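Local coordinates for 2L protein (Yaba-like disease virus, PDB 3IT8) that probably binds and neutralises host tumour necrosis factor, using an MHC class I-like architecture with an Ig-like domain, at residues Y107-E111 and Y243-G249; L16-F21 and I33-H37; K215-H221 and Y234-G238. All coordinates share one frame; numbering follows the deposited sequence.

Contact 1. Residues Y107-E111 and Y243-G249; sequences YGYVE and YEPGEPG
Tyr109 and Tyr243 form the aromatic part of this contact, an offset edge-to-face pair. The edge of Tyr243 points at the face of Tyr109, with centroids 5.6 Å apart and planes at 63°. The nearest atoms are Tyr109 CE1 and Tyr243 CE2, at 3.7 Å. Gly249 CA lies over the centre of the Tyr243 ring, 3.5 Å above its plane.

A second ring contact is a CH-pi interaction. Pro248 CD sits over one face of Tyr107, 3.6 Å from the ring centroid. The CA of Glu247 covers the rim of the same face. The aliphatic part of Glu247 reaches Tyr109 too, its CB lying 3.7 Å from CE2 of that ring.

Two polar links cross the contact. Tyr243 OH donates to Glu111 OE1 at 3.1 Å and meets the carboxylate from above its plane. Glu111 has CG between its backbone N and carbonyl carbon (chi1 55°), and from there the extended chain carries the carboxylate to the phenol. Gly249 N gives a weak bond to Tyr109 OH at 3.2 Å.

The loop also braces itself. Glu244 N donates to Glu247 OE1 at 2.8 Å, a nearly straight bond (165°). That oxygen also forms a salt bridge with Arg119, so two donors hold the Glu247 carboxylate beside the tyrosines.

Residues 107-111 belong to a strand of the eight-stranded platform, and 243-249 to a loop of the Ig-like region. An Ig-like domain set against the underside of a beta platform is the layout of MHC class I heavy chains, consistent with the family of this protein.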
loop_
_atom_site.group_PDB
_atom_site.type_symbol
_atom_site.label_atom_id
_atom_site.label_comp_id
_atom_site.label_asym_id
_atom_site.label_seq_id
_atom_site.Cartn_x
_atom_site.Cartn_y
_atom_site.Cartn_z
ATOM N N TYR D 107 -5.054 -1.840 32.458
ATOM C CA TYR D 107 -5.292 -2.939 33.374
ATOM C C TYR D 107 -6.723 -2.937 33.853
ATOM O O TYR D 107 -7.433 -1.946 33.714
ATOM C CB TYR D 107 -4.341 -2.821 34.573
ATOM C CG TYR D 107 -4.393 -1.455 35.219
ATOM C CD1 TYR D 107 -5.399 -1.124 36.129
ATOM C CD2 TYR D 107 -3.493 -0.459 34.846
ATOM C CE1 TYR D 107 -5.505 0.154 36.639
ATOM C CE2 TYR D 107 -3.602 0.827 35.356
ATOM C CZ TYR D 107 -4.609 1.119 36.246
ATOM O OH TYR D 107 -4.718 2.392 36.722
ATOM N N GLY D 108 -7.135 -4.058 34.428
ATOM C CA GLY D 108 -8.474 -4.192 34.957
ATOM C C GLY D 108 -8.452 -5.443 35.792
ATOM O O GLY D 108 -8.394 -6.544 35.249
ATOM N N TYR D 109 -8.465 -5.288 37.108
ATOM C CA TYR D 109 -8.456 -6.436 37.990
ATOM C C TYR D 109 -9.343 -6.214 39.202
ATOM O O TYR D 109 -9.764 -5.091 39.485
ATOM C CB TYR D 109 -7.034 -6.742 38.420
ATOM C CG TYR D 109 -6.363 -5.625 39.177
ATOM C CD1 TYR D 109 -6.485 -5.516 40.568
ATOM C CD2 TYR D 109 -5.532 -4.716 38.516
ATOM C CE1 TYR D 109 -5.786 -4.545 41.275
ATOM C CE2 TYR D 109 -4.828 -3.734 39.215
ATOM C CZ TYR D 109 -4.956 -3.658 40.591
ATOM O OH TYR D 109 -4.231 -2.715 41.280
ATOM N N VAL D 110 -9.634 -7.301 39.908
ATOM C CA VAL D 110 -10.480 -7.251 41.079
ATOM C C VAL D 110 -9.654 -7.657 42.276
ATOM O O VAL D 110 -9.039 -8.712 42.255
ATOM C CB VAL D 110 -11.669 -8.234 40.924
ATOM C CG1 VAL D 110 -12.407 -8.396 42.249
ATOM C CG2 VAL D 110 -12.620 -7.726 39.858
ATOM N N GLU D 111 -9.612 -6.814 43.302
ATOM C CA GLU D 111 -8.891 -7.164 44.517
ATOM C C GLU D 111 -9.848 -7.176 45.709
ATOM O O GLU D 111 -10.929 -6.589 45.673
ATOM C CB GLU D 111 -7.718 -6.225 44.780
ATOM C CG GLU D 111 -8.075 -4.782 44.822
ATOM C CD GLU D 111 -6.871 -3.913 45.112
ATOM O OE1 GLU D 111 -5.775 -4.216 44.574
ATOM O OE2 GLU D 111 -7.026 -2.919 45.866
ATOM N N TYR D 243 1.282 -8.491 41.242
ATOM C CA TYR D 243 0.885 -7.430 40.347
ATOM C C TYR D 243 1.935 -7.288 39.250
ATOM O O TYR D 243 3.094 -7.651 39.450
ATOM C CB TYR D 243 0.775 -6.108 41.115
ATOM C CG TYR D 243 -0.302 -6.082 42.164
ATOM C CD1 TYR D 243 -0.018 -6.391 43.485
ATOM C CD2 TYR D 243 -1.620 -5.767 41.828
ATOM C CE1 TYR D 243 -1.025 -6.389 44.461
ATOM C CE2 TYR D 243 -2.631 -5.764 42.790
ATOM C CZ TYR D 243 -2.321 -6.078 44.104
ATOM O OH TYR D 243 -3.311 -6.094 45.054
ATOM N N GLU D 244 1.529 -6.757 38.096
ATOM C CA GLU D 244 2.443 -6.525 36.982
ATOM C C GLU D 244 2.742 -5.030 36.993
ATOM O O GLU D 244 1.847 -4.233 37.251
ATOM C CB GLU D 244 1.773 -6.882 35.661
ATOM C CG GLU D 244 1.098 -8.230 35.644
ATOM C CD GLU D 244 0.238 -8.423 34.409
ATOM O OE1 GLU D 244 -0.623 -7.552 34.138
ATOM O OE2 GLU D 244 0.414 -9.444 33.710
ATOM N N PRO D 245 3.997 -4.626 36.728
ATOM C CA PRO D 245 4.289 -3.186 36.731
ATOM C C PRO D 245 3.310 -2.444 35.827
ATOM O O PRO D 245 3.037 -2.879 34.705
ATOM C CB PRO D 245 5.732 -3.121 36.239
ATOM C CG PRO D 245 5.907 -4.401 35.477
ATOM C CD PRO D 245 5.183 -5.398 36.325
ATOM N N GLY D 246 2.780 -1.328 36.321
ATOM C CA GLY D 246 1.791 -0.587 35.559
ATOM C C GLY D 246 0.475 -0.574 36.339
ATOM O O GLY D 246 -0.240 0.438 36.364
ATOM N N GLU D 247 0.150 -1.700 36.974
ATOM C CA GLU D 247 -1.061 -1.804 37.790
ATOM C C GLU D 247 -0.764 -1.027 39.073
ATOM O O GLU D 247 0.328 -1.147 39.628
ATOM C CB GLU D 247 -1.362 -3.273 38.139
ATOM C CG GLU D 247 -1.430 -4.202 36.940
ATOM C CD GLU D 247 -1.801 -5.653 37.283
ATOM O OE1 GLU D 247 -1.248 -6.201 38.254
ATOM O OE2 GLU D 247 -2.631 -6.267 36.567
ATOM N N PRO D 248 -1.716 -0.207 39.555
ATOM C CA PRO D 248 -1.419 0.530 40.787
ATOM C C PRO D 248 -0.977 -0.349 41.958
ATOM O O PRO D 248 -0.313 0.126 42.886
ATOM C CB PRO D 248 -2.712 1.312 41.060
ATOM C CG PRO D 248 -3.759 0.593 40.281
ATOM C CD PRO D 248 -3.040 0.161 39.026
ATOM N N GLY D 249 -1.299 -1.636 41.897
ATOM C CA GLY D 249 -0.917 -2.534 42.968
ATOM C C GLY D 249 0.556 -2.911 43.034
ATOM O O GLY D 249 0.987 -3.534 44.004
#

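Contact 2. Residues L16-F21 and I33-H37; sequences LYDGVF and ISYNH
Gly19 O is gripped by one hydrogen bond and one CA-H...O contact from the facing strand. Tyr35 N makes the hydrogen bond at 2.9 Å, tilted out of the carbonyl plane. The CA-H of Ser34 approaches the same oxygen, with CA 3.1 Å away. Ile33 O is used likewise: Phe21 N donates to it at 2.7 Å, and the CA-H of Val20 adds a weaker contact. Ile33 N returns a bond to Phe21 O, so Phe21 and Ile33 form an antiparallel hydrogen-bonded pair. Val20 and Ser34 are the adjoining non-hydrogen-bonded pair.

The two faces of the sheet differ. Phe21 and Ile33 point to the side covered by helix 61-82, where both touch Phe66. Their CB atoms are 4.0 Å apart. Val20 and Ser34 lie on the other face, and Ser34 OG bonds to Asn45.

Beyond the paired strands, His37 folds back over the 16-21 segment. Its NE2 donates to Asp18 OD1 at 2.9 Å. The acceptor lies in the imidazole plane, while the donor stands above the carboxylate plane; the two planes are 61° apart. The ring is sandwiched. Leu16 CD1 makes a CH-pi contact over one face, 3.8 Å from the centroid, though Leu16 is poorly ordered. Tyr35 CD2 lies over the rim of the opposite face. His37 CG stands anti to its carbonyl carbon (chi1 -72°), which turns the ring back toward Asp18 and Tyr17 O.

These pairings form the open end of the antiparallel hairpin 18-25/28-36, part of the beta floor beneath the helices in an MHC-like platform.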
loop_
_atom_site.group_PDB
_atom_site.type_symbol
_atom_site.label_atom_id
_atom_site.label_comp_id
_atom_site.label_asym_id
_atom_site.label_seq_id
_atom_site.Cartn_x
_atom_site.Cartn_y
_atom_site.Cartn_z
ATOM N N LEU D 16 -25.621 -2.578 55.800
ATOM C CA LEU D 16 -25.597 -2.254 54.401
ATOM C C LEU D 16 -24.199 -2.345 53.804
ATOM O O LEU D 16 -23.202 -2.497 54.512
ATOM C CB LEU D 16 -26.161 -0.845 54.228
ATOM C CG LEU D 16 -27.246 -0.492 55.256
ATOM C CD1 LEU D 16 -27.664 0.953 55.076
ATOM C CD2 LEU D 16 -28.443 -1.428 55.109
ATOM N N TYR D 17 -24.151 -2.258 52.481
ATOM C CA TYR D 17 -22.910 -2.310 51.742
ATOM C C TYR D 17 -22.701 -0.926 51.176
ATOM O O TYR D 17 -23.542 -0.415 50.431
ATOM C CB TYR D 17 -23.014 -3.299 50.588
ATOM C CG TYR D 17 -23.076 -4.742 50.994
ATOM C CD1 TYR D 17 -24.248 -5.304 51.488
ATOM C CD2 TYR D 17 -21.951 -5.549 50.884
ATOM C CE1 TYR D 17 -24.291 -6.639 51.865
ATOM C CE2 TYR D 17 -21.981 -6.882 51.256
ATOM C CZ TYR D 17 -23.150 -7.421 51.747
ATOM O OH TYR D 17 -23.173 -8.735 52.136
ATOM N N ASP D 18 -21.584 -0.307 51.531
ATOM C CA ASP D 18 -21.285 1.020 51.006
ATOM C C ASP D 18 -20.578 0.936 49.673
ATOM O O ASP D 18 -19.920 -0.049 49.376
ATOM C CB ASP D 18 -20.426 1.824 51.970
ATOM C CG ASP D 18 -21.254 2.674 52.902
ATOM O OD1 ASP D 18 -22.289 3.214 52.445
ATOM O OD2 ASP D 18 -20.866 2.812 54.082
ATOM N N GLY D 19 -20.721 1.976 48.863
ATOM C CA GLY D 19 -20.081 1.973 47.566
ATOM C C GLY D 19 -19.481 3.323 47.222
ATOM O O GLY D 19 -20.081 4.369 47.437
ATOM N N VAL D 20 -18.269 3.303 46.700
ATOM C CA VAL D 20 -17.601 4.525 46.287
ATOM C C VAL D 20 -16.872 4.279 44.999
ATOM O O VAL D 20 -16.517 3.143 44.653
ATOM C CB VAL D 20 -16.538 5.017 47.282
ATOM C CG1 VAL D 20 -17.189 5.814 48.377
ATOM C CG2 VAL D 20 -15.771 3.835 47.846
ATOM N N PHE D 21 -16.642 5.372 44.297
ATOM C CA PHE D 21 -15.926 5.341 43.046
ATOM C C PHE D 21 -15.011 6.552 42.982
ATOM O O PHE D 21 -15.405 7.659 43.335
ATOM C CB PHE D 21 -16.884 5.396 41.874
ATOM C CG PHE D 21 -16.197 5.665 40.585
ATOM C CD1 PHE D 21 -15.495 4.652 39.938
ATOM C CD2 PHE D 21 -16.175 6.955 40.052
ATOM C CE1 PHE D 21 -14.776 4.919 38.781
ATOM C CE2 PHE D 21 -15.464 7.235 38.898
ATOM C CZ PHE D 21 -14.759 6.216 38.259
ATOM N N ILE D 33 -17.855 9.358 43.542
ATOM C CA ILE D 33 -19.250 8.960 43.537
ATOM C C ILE D 33 -19.477 7.977 44.671
ATOM O O ILE D 33 -18.631 7.121 44.940
ATOM C CB ILE D 33 -19.632 8.298 42.200
ATOM C CG1 ILE D 33 -19.616 9.348 41.082
ATOM C CG2 ILE D 33 -21.016 7.626 42.322
ATOM C CD1 ILE D 33 -19.789 8.748 39.691
ATOM N N SER D 34 -20.601 8.113 45.361
ATOM C CA SER D 34 -20.914 7.201 46.453
ATOM C C SER D 34 -22.377 6.788 46.387
ATOM O O SER D 34 -23.223 7.526 45.878
ATOM C CB SER D 34 -20.583 7.841 47.793
ATOM O OG SER D 34 -21.090 9.149 47.841
ATOM N N TYR D 35 -22.655 5.588 46.879
ATOM C CA TYR D 35 -23.992 5.038 46.858
ATOM C C TYR D 35 -24.862 5.665 47.929
ATOM O O TYR D 35 -24.538 5.584 49.105
ATOM C CB TYR D 35 -23.926 3.535 47.071
ATOM C CG TYR D 35 -25.256 2.869 46.922
ATOM C CD1 TYR D 35 -25.855 2.750 45.675
ATOM C CD2 TYR D 35 -25.927 2.355 48.034
ATOM C CE1 TYR D 35 -27.095 2.129 45.534
ATOM C CE2 TYR D 35 -27.170 1.728 47.903
ATOM C CZ TYR D 35 -27.745 1.619 46.651
ATOM O OH TYR D 35 -28.965 0.996 46.513
ATOM N N ASN D 36 -25.957 6.299 47.509
ATOM C CA ASN D 36 -26.910 6.941 48.410
ATOM C C ASN D 36 -27.932 5.897 48.892
ATOM O O ASN D 36 -28.747 5.408 48.099
ATOM C CB ASN D 36 -27.627 8.044 47.658
ATOM C CG ASN D 36 -28.596 8.772 48.518
ATOM O OD1 ASN D 36 -29.458 8.168 49.141
ATOM N ND2 ASN D 36 -28.474 10.086 48.561
ATOM N N HIS D 37 -27.903 5.559 50.179
ATOM C CA HIS D 37 -28.819 4.554 50.721
ATOM C C HIS D 37 -30.285 4.936 50.771
ATOM O O HIS D 37 -31.170 4.076 50.710
ATOM C CB HIS D 37 -28.350 4.135 52.094
ATOM C CG HIS D 37 -27.127 3.286 52.054
ATOM N ND1 HIS D 37 -27.166 1.947 51.726
ATOM C CD2 HIS D 37 -25.822 3.599 52.223
ATOM C CE1 HIS D 37 -25.934 1.470 51.693
ATOM N NE2 HIS D 37 -25.100 2.453 51.990
#

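Contact 3. Residues K215-H221 and Y234-G238; sequences KWIESEH and YPEWG
The Ig-like domain supplies both partners here: strand 213-218 with the short 3-10 turn after it, and a loop that returns alongside them. Lys215 and Glu236 make the salt bridge of the contact. NZ meets OE2 at 3.1 Å, from above the carboxylate plane. The extended lysine chain passes the acid at a slant, and Glu236 OE1 lies against its CG, CD and CE. Glu236 is poorly ordered, and this link may be mobile.

Ile217 touches both the loop backbone and Tyr234. Its CG2 meets Pro235 O at 3.6 Å. Its other branch, through CG1, sends CD1 to Tyr234 CB at 3.8 Å, crossing the tyrosine at about a right angle. CG1 is anti to the carbonyl carbon (chi1 -56°) and the chain is extended beyond it; together these bring CD1 to Tyr234. Tyr234 OH is bonded to Val229 N, and its ring stacks on Tyr228.

Trp216 follows the pattern of Ig domains. This strand tryptophan packs on Cys202 and Cys281, the disulfide that joins the two sheets of the sandwich, and its NE1 bonds to Asp267. Toward the loop it presents mainly backbone and CB. Its O lies 3.4 Å from Trp237 CB.

Trp237 turns its indole to Glu218. OE2 stands over one face of the ring, near the rim, 3.7 Å from CZ2. Carboxylate and indole planes are 48° apart.

His221 closes the far end. Pro235 CD sits over the centre of the imidazole, 3.7 Å from the centroid and only 8° off the ring normal. Glu220 CG covers the opposite face. The turn carrying this ring is fastened by His221 N donating to Glu218 O at 3.1 Å.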
loop_
_atom_site.group_PDB
_atom_site.type_symbol
_atom_site.label_atom_id
_atom_site.label_comp_id
_atom_site.label_asym_id
_atom_site.label_seq_id
_atom_site.Cartn_x
_atom_site.Cartn_y
_atom_site.Cartn_z
ATOM N N LYS D 215 13.481 -0.455 35.013
ATOM C CA LYS D 215 13.895 -1.736 34.432
ATOM C C LYS D 215 15.381 -1.975 34.654
ATOM O O LYS D 215 16.209 -1.106 34.383
ATOM C CB LYS D 215 13.614 -1.786 32.923
ATOM C CG LYS D 215 12.161 -1.912 32.565
ATOM C CD LYS D 215 11.958 -2.197 31.098
ATOM C CE LYS D 215 10.492 -2.515 30.839
ATOM N NZ LYS D 215 10.254 -3.129 29.497
ATOM N N TRP D 216 15.706 -3.156 35.160
ATOM C CA TRP D 216 17.097 -3.533 35.379
ATOM C C TRP D 216 17.541 -4.460 34.252
ATOM O O TRP D 216 17.007 -5.560 34.090
ATOM C CB TRP D 216 17.275 -4.226 36.732
ATOM C CG TRP D 216 17.091 -3.297 37.872
ATOM C CD1 TRP D 216 15.929 -3.026 38.519
ATOM C CD2 TRP D 216 18.091 -2.456 38.464
ATOM N NE1 TRP D 216 16.135 -2.068 39.483
ATOM C CE2 TRP D 216 17.455 -1.699 39.470
ATOM C CE3 TRP D 216 19.460 -2.267 38.241
ATOM C CZ2 TRP D 216 18.144 -0.764 40.259
ATOM C CZ3 TRP D 216 20.144 -1.336 39.024
ATOM C CH2 TRP D 216 19.484 -0.598 40.021
ATOM N N ILE D 217 18.518 -3.999 33.476
ATOM C CA ILE D 217 19.024 -4.765 32.344
ATOM C C ILE D 217 20.539 -4.942 32.397
ATOM O O ILE D 217 21.271 -3.985 32.652
ATOM C CB ILE D 217 18.660 -4.062 31.035
ATOM C CG1 ILE D 217 17.145 -3.845 30.969
ATOM C CG2 ILE D 217 19.128 -4.876 29.872
ATOM C CD1 ILE D 217 16.700 -3.023 29.799
ATOM N N GLU D 218 21.009 -6.162 32.161
ATOM C CA GLU D 218 22.442 -6.416 32.179
ATOM C C GLU D 218 23.096 -5.523 31.127
ATOM O O GLU D 218 22.628 -5.457 29.990
ATOM C CB GLU D 218 22.711 -7.894 31.915
ATOM C CG GLU D 218 22.452 -8.747 33.144
ATOM C CD GLU D 218 22.460 -10.232 32.852
ATOM O OE1 GLU D 218 23.405 -10.709 32.187
ATOM O OE2 GLU D 218 21.520 -10.928 33.298
ATOM N N SER D 219 24.166 -4.829 31.512
ATOM C CA SER D 219 24.861 -3.904 30.611
ATOM C C SER D 219 25.358 -4.479 29.284
ATOM O O SER D 219 25.544 -3.736 28.314
ATOM C CB SER D 219 26.029 -3.247 31.341
ATOM O OG SER D 219 26.937 -4.225 31.800
ATOM N N GLU D 220 25.588 -5.789 29.235
ATOM C CA GLU D 220 26.056 -6.419 28.005
ATOM C C GLU D 220 25.099 -6.105 26.852
ATOM O O GLU D 220 25.519 -5.854 25.723
ATOM C CB GLU D 220 26.153 -7.933 28.184
ATOM C CG GLU D 220 24.844 -8.582 28.577
ATOM C CD GLU D 220 24.866 -10.090 28.430
ATOM O OE1 GLU D 220 25.041 -10.565 27.287
ATOM O OE2 GLU D 220 24.706 -10.800 29.452
ATOM N N HIS D 221 23.808 -6.108 27.156
ATOM C CA HIS D 221 22.781 -5.850 26.158
ATOM C C HIS D 221 22.792 -4.465 25.532
ATOM O O HIS D 221 22.063 -4.213 24.575
ATOM C CB HIS D 221 21.414 -6.119 26.759
ATOM C CG HIS D 221 21.228 -7.535 27.184
ATOM N ND1 HIS D 221 21.416 -8.594 26.323
ATOM C CD2 HIS D 221 20.871 -8.073 28.375
ATOM C CE1 HIS D 221 21.179 -9.725 26.964
ATOM N NE2 HIS D 221 20.847 -9.437 28.211
ATOM N N TYR D 234 14.854 -6.421 24.915
ATOM C CA TYR D 234 15.810 -6.483 26.024
ATOM C C TYR D 234 15.386 -7.441 27.126
ATOM O O TYR D 234 14.291 -7.310 27.668
ATOM C CB TYR D 234 15.983 -5.129 26.719
ATOM C CG TYR D 234 16.541 -3.992 25.900
ATOM C CD1 TYR D 234 15.695 -3.059 25.297
ATOM C CD2 TYR D 234 17.915 -3.819 25.760
ATOM C CE1 TYR D 234 16.207 -1.973 24.578
ATOM C CE2 TYR D 234 18.439 -2.743 25.038
ATOM C CZ TYR D 234 17.578 -1.822 24.452
ATOM O OH TYR D 234 18.077 -0.754 23.744
ATOM N N PRO D 235 16.232 -8.422 27.471
ATOM C CA PRO D 235 15.865 -9.349 28.554
ATOM C C PRO D 235 15.874 -8.413 29.773
ATOM O O PRO D 235 16.706 -7.496 29.813
ATOM C CB PRO D 235 17.032 -10.324 28.572
ATOM C CG PRO D 235 17.486 -10.331 27.137
ATOM C CD PRO D 235 17.449 -8.873 26.777
ATOM N N GLU D 236 15.014 -8.603 30.772
ATOM C CA GLU D 236 15.049 -7.610 31.833
ATOM C C GLU D 236 15.045 -7.878 33.331
ATOM O O GLU D 236 14.718 -6.968 34.088
ATOM C CB GLU D 236 13.967 -6.568 31.556
ATOM C CG GLU D 236 12.556 -7.087 31.687
ATOM C CD GLU D 236 11.539 -5.969 31.669
ATOM O OE1 GLU D 236 11.627 -5.082 32.545
ATOM O OE2 GLU D 236 10.656 -5.975 30.785
ATOM N N TRP D 237 15.406 -9.063 33.803
ATOM C CA TRP D 237 15.417 -9.263 35.258
ATOM C C TRP D 237 14.090 -8.855 35.900
ATOM O O TRP D 237 14.035 -7.844 36.602
ATOM C CB TRP D 237 16.527 -8.417 35.899
ATOM C CG TRP D 237 17.817 -9.123 36.162
ATOM C CD1 TRP D 237 18.983 -8.552 36.590
ATOM C CD2 TRP D 237 18.076 -10.532 36.056
ATOM N NE1 TRP D 237 19.949 -9.513 36.756
ATOM C CE2 TRP D 237 19.421 -10.737 36.436
ATOM C CE3 TRP D 237 17.300 -11.643 35.678
ATOM C CZ2 TRP D 237 20.011 -12.011 36.449
ATOM C CZ3 TRP D 237 17.886 -12.907 35.692
ATOM C CH2 TRP D 237 19.230 -13.079 36.075
ATOM N N GLY D 238 13.033 -9.627 35.673
ATOM C CA GLY D 238 11.742 -9.285 36.248
ATOM C C GLY D 238 11.713 -9.289 37.768
ATOM O O GLY D 238 12.528 -9.959 38.404
#

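Overall arrangement
Contact 2 comes first along the chain and closes before contact 1 opens. Contact 3 is nested inside the long loop that contact 1 closes. Contacts 1 and 2 reach the same eight-stranded antiparallel sheet, with centres about 23 Å apart. Contact 2 pairs strands 18-25 and 28-36; contact 1 uses strand 103-112, on the other side of strands 2-10 and 90-100. Contact 3 lies within the Ig-like region. Its centre is about 23 Å from that of contact 1, but their nearest atoms are about 6 Å apart. Contacts 2 and 3 are about 45 Å apart between centres, on opposite sides of the chain's centre. Contact 1 therefore bridges the platform and the Ig-like domain.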